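Local coordinates for alkylhalidase CmlS (Streptomyces venezuelae, PDB 3I3L), which binds FAD covalently and probably acts as a flavin-dependent halogenase in the biosynthesis of chloramphenicol, at residues Tyr227-Glu232 with Ala277-Ile282; Gln263-Phe268 with Asp290-Val295. All blocks are in the same frame, centred on the assembly; numbering follows the deposited sequence.

Interaction 1. Residues Tyr227-Glu232 with Ala277-Ile282; sequences YSITFE and AKAMDI
Ile229 reaches helix 277-283 through two staggered torsions: CG1 stands opposite the carbonyl carbon (chi1 -53°), and CD1 continues the chain fully extended from CA (chi2 -176°). The two branches then share the work. The long one carries CD1 to Ala279, where it lies 4.3 Å from the methyl CB of Ala279. The short one, CG2 of Ile229, comes equally close, 4.3 Å, to CB of Lys278 one residue earlier. One isoleucine therefore spans two successive residues of the helix, its CD1 end meeting a small methyl and its CG2 lying against the root of a long chain. All of this is loose van der Waals contact.

Beyond CB, the lysine runs alongside the strand and bends back, so that its ammonium NZ ends 4.5 Å from the carbonyl O of Thr230, too far for more than a weak electrostatic attraction. Thr230 itself points from the opposite face of the strand, and its hydroxyl is held by Glu385 and by the backbone N of Gly99. Phe231 starts toward the helix, but its ring swings away to pack on Val236 and Thr272.

Neighbouring strands complete the apolar layer. Met238 touches Tyr227, Ile229 and Ile282, while Leu97 lies against both Ile229 and Lys278, so the strand and the helix are joined through shared neighbours as well as directly.

The axes of the two short segments pass 8.7 Å apart, at 136° between their N-to-C directions, with an alanine of the helix facing a branched residue of the strand. It is a case of alpha/beta packing in which a short helix lies over one face of the mixed sheet in the FAD-binding domain, away from the flavin site, across strand 226-231 and its antiparallel hairpin partner 234-240.

Interaction 2. Residues Gln263-Phe268 with Asp290-Val295; sequences QGADAF and DEVRIV
Apolar contact comes first. The methyl of Ala265, at the start of its helix, touches two branched residues, which meet it from directions nearly at right angles: CB of Ala265 is 3.6 Å from CG2 of Val292 and 3.8 Å from CG2 of Ile294. In Ile294 the CG2 branch lies opposite the carbonyl carbon, which turns it to the alanine.

On the polar side, the other Val292 methyl, CG1, makes a van der Waals contact of 3.5 Å with OD1 of Asp266, the two side chains crossing at a slant. A water binds this same oxygen: it donates to OD1 of Asp266 over a distance of 2.5 Å, short enough for the exact length to be doubtful, and accepts from the backbone N of Val292 at 3.1 Å.

The ion pairs lie within 290-295. NH1 of Arg293 bonds almost straight (171°) to OD2 of Asp290, which lies at the guanidinium edge, whereas OE2 of Glu291 makes a long ion pair over a guanidinium face, by charge alone with no N-H directed at it. Tyr60 gives the same arginine a cation-pi partner.

Helix 265-273 follows helix 257-263 almost directly, with Val260 touching Ala265, and lies beside strand 287-302, whose Val292 also packs on Val208 of strand 203-213 and on Tyr269.

In the fold
Both interactions set a helix against the same mixed sheet, and their segments alternate along the chain: helix 265-273 of interaction 2 is followed, after a short link, by helix 277-283 of interaction 1, which leads to strand 287-302 of interaction 2. Their centres lie 18 Å apart and they do not touch. Their chemistry differs with their place in the fold. Interaction 1 is buried and rests mainly on aliphatic contacts, including the root of a lysine at its margin. Interaction 2 is a surface contact, in which a small apolar centre is supplemented by a water bridge between the segments and flanked by a salt-bridge network. The second also lies nearer the cofactor, on the strand that carries the covalently linked Asp297.

Interaction 1. Residues Tyr227-Glu232 with Ala277-Ile282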
loop_
_atom_site.group_PDB
_atom_site.type_symbol
_atom_site.label_atom_id
_atom_site.label_comp_id
_atom_site.label_asym_id
_atom_site.label_seq_id
_atom_site.Cartn_x
_atom_site.Cartn_y
_atom_site.Cartn_z
ATOM N N TYR A 227 -13.813 -8.642 4.751
ATOM C CA TYR A 227 -13.907 -9.958 4.079
ATOM C C TYR A 227 -13.664 -9.835 2.587
ATOM O O TYR A 227 -14.249 -8.964 1.923
ATOM C CB TYR A 227 -15.264 -10.576 4.279
ATOM C CG TYR A 227 -15.533 -11.008 5.682
ATOM C CD1 TYR A 227 -14.992 -12.196 6.159
ATOM C CD2 TYR A 227 -16.339 -10.225 6.543
ATOM C CE1 TYR A 227 -15.230 -12.609 7.443
ATOM C CE2 TYR A 227 -16.619 -10.645 7.814
ATOM C CZ TYR A 227 -16.052 -11.844 8.264
ATOM O OH TYR A 227 -16.267 -12.281 9.541
ATOM N N SER A 228 -12.755 -10.672 2.063
ATOM C CA SER A 228 -12.557 -10.790 0.603
ATOM C C SER A 228 -12.799 -12.247 0.237
ATOM O O SER A 228 -12.236 -13.145 0.845
ATOM C CB SER A 228 -11.158 -10.382 0.149
ATOM O OG SER A 228 -10.783 -9.095 0.621
ATOM N N ILE A 229 -13.653 -12.471 -0.755
ATOM C CA ILE A 229 -14.237 -13.802 -0.978
ATOM C C ILE A 229 -14.290 -14.100 -2.452
ATOM O O ILE A 229 -14.871 -13.355 -3.232
ATOM C CB ILE A 229 -15.656 -13.875 -0.415
ATOM C CG1 ILE A 229 -15.651 -13.434 1.055
ATOM C CG2 ILE A 229 -16.294 -15.277 -0.650
ATOM C CD1 ILE A 229 -17.020 -13.544 1.780
ATOM N N THR A 230 -13.575 -15.140 -2.839
ATOM C CA THR A 230 -13.486 -15.513 -4.229
ATOM C C THR A 230 -14.760 -16.268 -4.684
ATOM O O THR A 230 -15.350 -17.010 -3.916
ATOM C CB THR A 230 -12.256 -16.350 -4.531
ATOM O OG1 THR A 230 -12.342 -17.622 -3.861
ATOM C CG2 THR A 230 -10.978 -15.599 -4.088
ATOM N N PHE A 231 -15.141 -16.052 -5.937
ATOM C CA PHE A 231 -16.136 -16.885 -6.655
ATOM C C PHE A 231 -15.672 -16.981 -8.126
ATOM O O PHE A 231 -14.556 -16.518 -8.478
ATOM C CB PHE A 231 -17.541 -16.273 -6.531
ATOM C CG PHE A 231 -17.733 -14.971 -7.322
ATOM C CD1 PHE A 231 -18.549 -14.944 -8.446
ATOM C CD2 PHE A 231 -17.178 -13.755 -6.870
ATOM C CE1 PHE A 231 -18.759 -13.750 -9.140
ATOM C CE2 PHE A 231 -17.381 -12.536 -7.560
ATOM C CZ PHE A 231 -18.140 -12.549 -8.709
ATOM N N GLU A 232 -16.521 -17.548 -8.995
ATOM C CA GLU A 232 -16.135 -17.863 -10.367
ATOM C C GLU A 232 -15.552 -16.728 -11.163
ATOM O O GLU A 232 -14.613 -16.947 -11.908
ATOM C CB GLU A 232 -17.364 -18.412 -11.188
ATOM C CG GLU A 232 -17.008 -18.493 -12.744
ATOM C CD GLU A 232 -18.092 -19.180 -13.633
ATOM O OE1 GLU A 232 -19.243 -18.674 -13.725
ATOM O OE2 GLU A 232 -17.773 -20.235 -14.252
ATOM N N ALA A 277 -21.541 -18.190 -2.706
ATOM C CA ALA A 277 -22.277 -18.831 -1.622
ATOM C C ALA A 277 -21.851 -18.318 -0.226
ATOM O O ALA A 277 -22.702 -17.899 0.554
ATOM C CB ALA A 277 -22.169 -20.409 -1.747
ATOM N N LYS A 278 -20.554 -18.334 0.106
ATOM C CA LYS A 278 -20.123 -17.884 1.446
ATOM C C LYS A 278 -20.612 -16.437 1.703
ATOM O O LYS A 278 -21.001 -16.084 2.834
ATOM C CB LYS A 278 -18.616 -18.017 1.641
ATOM C CG LYS A 278 -18.051 -19.535 1.749
ATOM C CD LYS A 278 -16.625 -19.709 0.984
ATOM C CE LYS A 278 -16.714 -19.943 -0.596
ATOM N NZ LYS A 278 -18.081 -19.425 -1.338
ATOM N N ALA A 279 -20.646 -15.600 0.654
ATOM C CA ALA A 279 -21.150 -14.223 0.818
ATOM C C ALA A 279 -22.657 -14.165 1.087
ATOM O O ALA A 279 -23.091 -13.462 1.948
ATOM C CB ALA A 279 -20.774 -13.323 -0.384
ATOM N N MET A 280 -23.444 -14.908 0.324
ATOM C CA MET A 280 -24.881 -14.993 0.581
ATOM C C MET A 280 -25.095 -15.613 1.947
ATOM O O MET A 280 -25.942 -15.167 2.699
ATOM C CB MET A 280 -25.596 -15.783 -0.508
ATOM C CG MET A 280 -25.542 -15.124 -1.901
ATOM S SD MET A 280 -26.538 -13.680 -2.117
ATOM C CE MET A 280 -25.651 -12.528 -1.202
ATOM N N ASP A 281 -24.280 -16.609 2.278
ATOM C CA ASP A 281 -24.241 -17.166 3.609
ATOM C C ASP A 281 -24.234 -16.006 4.636
ATOM O O ASP A 281 -25.204 -15.879 5.405
ATOM C CB ASP A 281 -22.985 -18.012 3.743
ATOM C CG ASP A 281 -22.947 -18.843 4.990
ATOM O OD1 ASP A 281 -23.774 -18.625 5.934
ATOM O OD2 ASP A 281 -22.043 -19.738 5.014
ATOM N N ILE A 282 -23.204 -15.132 4.638
ATOM C CA ILE A 282 -23.142 -14.098 5.696
ATOM C C ILE A 282 -24.174 -12.979 5.571
ATOM O O ILE A 282 -24.568 -12.360 6.561
ATOM C CB ILE A 282 -21.712 -13.550 6.013
ATOM C CG1 ILE A 282 -21.605 -12.059 5.746
ATOM C CG2 ILE A 282 -20.577 -14.373 5.411
ATOM C CD1 ILE A 282 -21.827 -11.681 4.319
#

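Interaction 2. Residues Gln263-Phe268 with Asp290-Val295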
loop_
_atom_site.group_PDB
_atom_site.type_symbol
_atom_site.label_atom_id
_atom_site.label_comp_id
_atom_site.label_asym_id
_atom_site.label_seq_id
_atom_site.Cartn_x
_atom_site.Cartn_y
_atom_site.Cartn_z
ATOM N N GLN A 263 -27.619 -5.362 -19.522
ATOM C CA GLN A 263 -28.675 -5.856 -18.632
ATOM C C GLN A 263 -28.971 -4.953 -17.428
ATOM O O GLN A 263 -29.875 -5.229 -16.643
ATOM C CB GLN A 263 -28.392 -7.328 -18.253
ATOM C CG GLN A 263 -27.812 -7.614 -16.835
ATOM C CD GLN A 263 -27.389 -9.101 -16.658
ATOM O OE1 GLN A 263 -27.263 -9.610 -15.524
ATOM N NE2 GLN A 263 -27.158 -9.797 -17.794
ATOM N N GLY A 264 -28.205 -3.864 -17.286
ATOM C CA GLY A 264 -28.345 -2.940 -16.135
ATOM C C GLY A 264 -27.596 -3.396 -14.880
ATOM O O GLY A 264 -27.569 -4.591 -14.558
ATOM N N ALA A 265 -27.003 -2.437 -14.165
ATOM C CA ALA A 265 -26.148 -2.729 -12.993
ATOM C C ALA A 265 -26.906 -3.496 -11.886
ATOM O O ALA A 265 -26.333 -4.364 -11.206
ATOM C CB ALA A 265 -25.521 -1.412 -12.438
ATOM N N ASP A 266 -28.196 -3.206 -11.733
ATOM C CA ASP A 266 -29.006 -3.805 -10.642
ATOM C C ASP A 266 -29.169 -5.284 -10.816
ATOM O O ASP A 266 -28.943 -6.043 -9.882
ATOM C CB ASP A 266 -30.383 -3.152 -10.558
ATOM C CG ASP A 266 -30.304 -1.700 -10.157
ATOM O OD1 ASP A 266 -30.116 -1.414 -8.949
ATOM O OD2 ASP A 266 -30.416 -0.844 -11.060
ATOM N N ALA A 267 -29.527 -5.692 -12.038
ATOM C CA ALA A 267 -29.686 -7.083 -12.365
ATOM C C ALA A 267 -28.324 -7.787 -12.332
ATOM O O ALA A 267 -28.215 -8.875 -11.782
ATOM C CB ALA A 267 -30.371 -7.233 -13.791
ATOM N N PHE A 268 -27.288 -7.165 -12.911
ATOM C CA PHE A 268 -25.951 -7.762 -12.843
ATOM C C PHE A 268 -25.467 -7.986 -11.392
ATOM O O PHE A 268 -24.876 -9.011 -11.067
ATOM C CB PHE A 268 -24.921 -6.957 -13.649
ATOM C CG PHE A 268 -23.548 -7.609 -13.670
ATOM C CD1 PHE A 268 -23.250 -8.595 -14.603
ATOM C CD2 PHE A 268 -22.580 -7.277 -12.714
ATOM C CE1 PHE A 268 -21.998 -9.211 -14.625
ATOM C CE2 PHE A 268 -21.370 -7.871 -12.699
ATOM C CZ PHE A 268 -21.033 -8.841 -13.659
ATOM N N ASP A 290 -29.215 0.803 -0.515
ATOM C CA ASP A 290 -28.709 1.862 -1.398
ATOM C C ASP A 290 -28.770 1.400 -2.856
ATOM O O ASP A 290 -28.943 0.208 -3.139
ATOM C CB ASP A 290 -27.264 2.246 -1.010
ATOM C CG ASP A 290 -26.872 3.652 -1.476
ATOM O OD1 ASP A 290 -27.707 4.317 -2.134
ATOM O OD2 ASP A 290 -25.724 4.097 -1.195
ATOM N N GLU A 291 -28.600 2.339 -3.777
ATOM C CA GLU A 291 -28.409 2.017 -5.189
ATOM C C GLU A 291 -27.072 1.240 -5.398
ATOM O O GLU A 291 -26.213 1.158 -4.490
ATOM C CB GLU A 291 -28.327 3.334 -5.992
ATOM C CG GLU A 291 -27.131 4.202 -5.545
ATOM C CD GLU A 291 -27.008 5.510 -6.286
ATOM O OE1 GLU A 291 -26.841 5.499 -7.532
ATOM O OE2 GLU A 291 -27.032 6.562 -5.620
ATOM N N VAL A 292 -26.899 0.707 -6.600
ATOM C CA VAL A 292 -25.624 0.098 -6.943
ATOM C C VAL A 292 -24.892 0.984 -7.897
ATOM O O VAL A 292 -25.497 1.596 -8.783
ATOM C CB VAL A 292 -25.697 -1.405 -7.488
ATOM C CG1 VAL A 292 -27.091 -2.043 -7.275
ATOM C CG2 VAL A 292 -25.194 -1.525 -8.866
ATOM N N ARG A 293 -23.584 1.072 -7.675
ATOM C CA ARG A 293 -22.710 1.932 -8.476
ATOM C C ARG A 293 -21.709 1.043 -9.174
ATOM O O ARG A 293 -21.543 -0.102 -8.797
ATOM C CB ARG A 293 -21.982 2.889 -7.539
ATOM C CG ARG A 293 -22.947 3.996 -6.854
ATOM C CD ARG A 293 -22.161 4.652 -5.696
ATOM N NE ARG A 293 -22.861 5.739 -5.024
ATOM C CZ ARG A 293 -23.625 5.604 -3.949
ATOM N NH1 ARG A 293 -23.829 4.427 -3.387
ATOM N NH2 ARG A 293 -24.172 6.674 -3.426
ATOM N N ILE A 294 -21.071 1.550 -10.215
ATOM C CA ILE A 294 -20.033 0.823 -10.900
ATOM C C ILE A 294 -18.884 1.749 -11.202
ATOM O O ILE A 294 -19.049 2.985 -11.254
ATOM C CB ILE A 294 -20.528 0.273 -12.251
ATOM C CG1 ILE A 294 -20.753 1.410 -13.239
ATOM C CG2 ILE A 294 -21.871 -0.522 -12.023
ATOM C CD1 ILE A 294 -21.405 0.982 -14.575
ATOM N N VAL A 295 -17.725 1.147 -11.429
ATOM C CA VAL A 295 -16.601 1.879 -11.944
ATOM C C VAL A 295 -15.538 0.959 -12.478
ATOM O O VAL A 295 -15.366 -0.128 -11.951
ATOM C CB VAL A 295 -16.010 2.801 -10.849
ATOM C CG1 VAL A 295 -15.216 1.991 -9.848
ATOM C CG2 VAL A 295 -15.130 3.862 -11.504
HETATM O O HOH W 1 -29.280 0.854 -8.524
#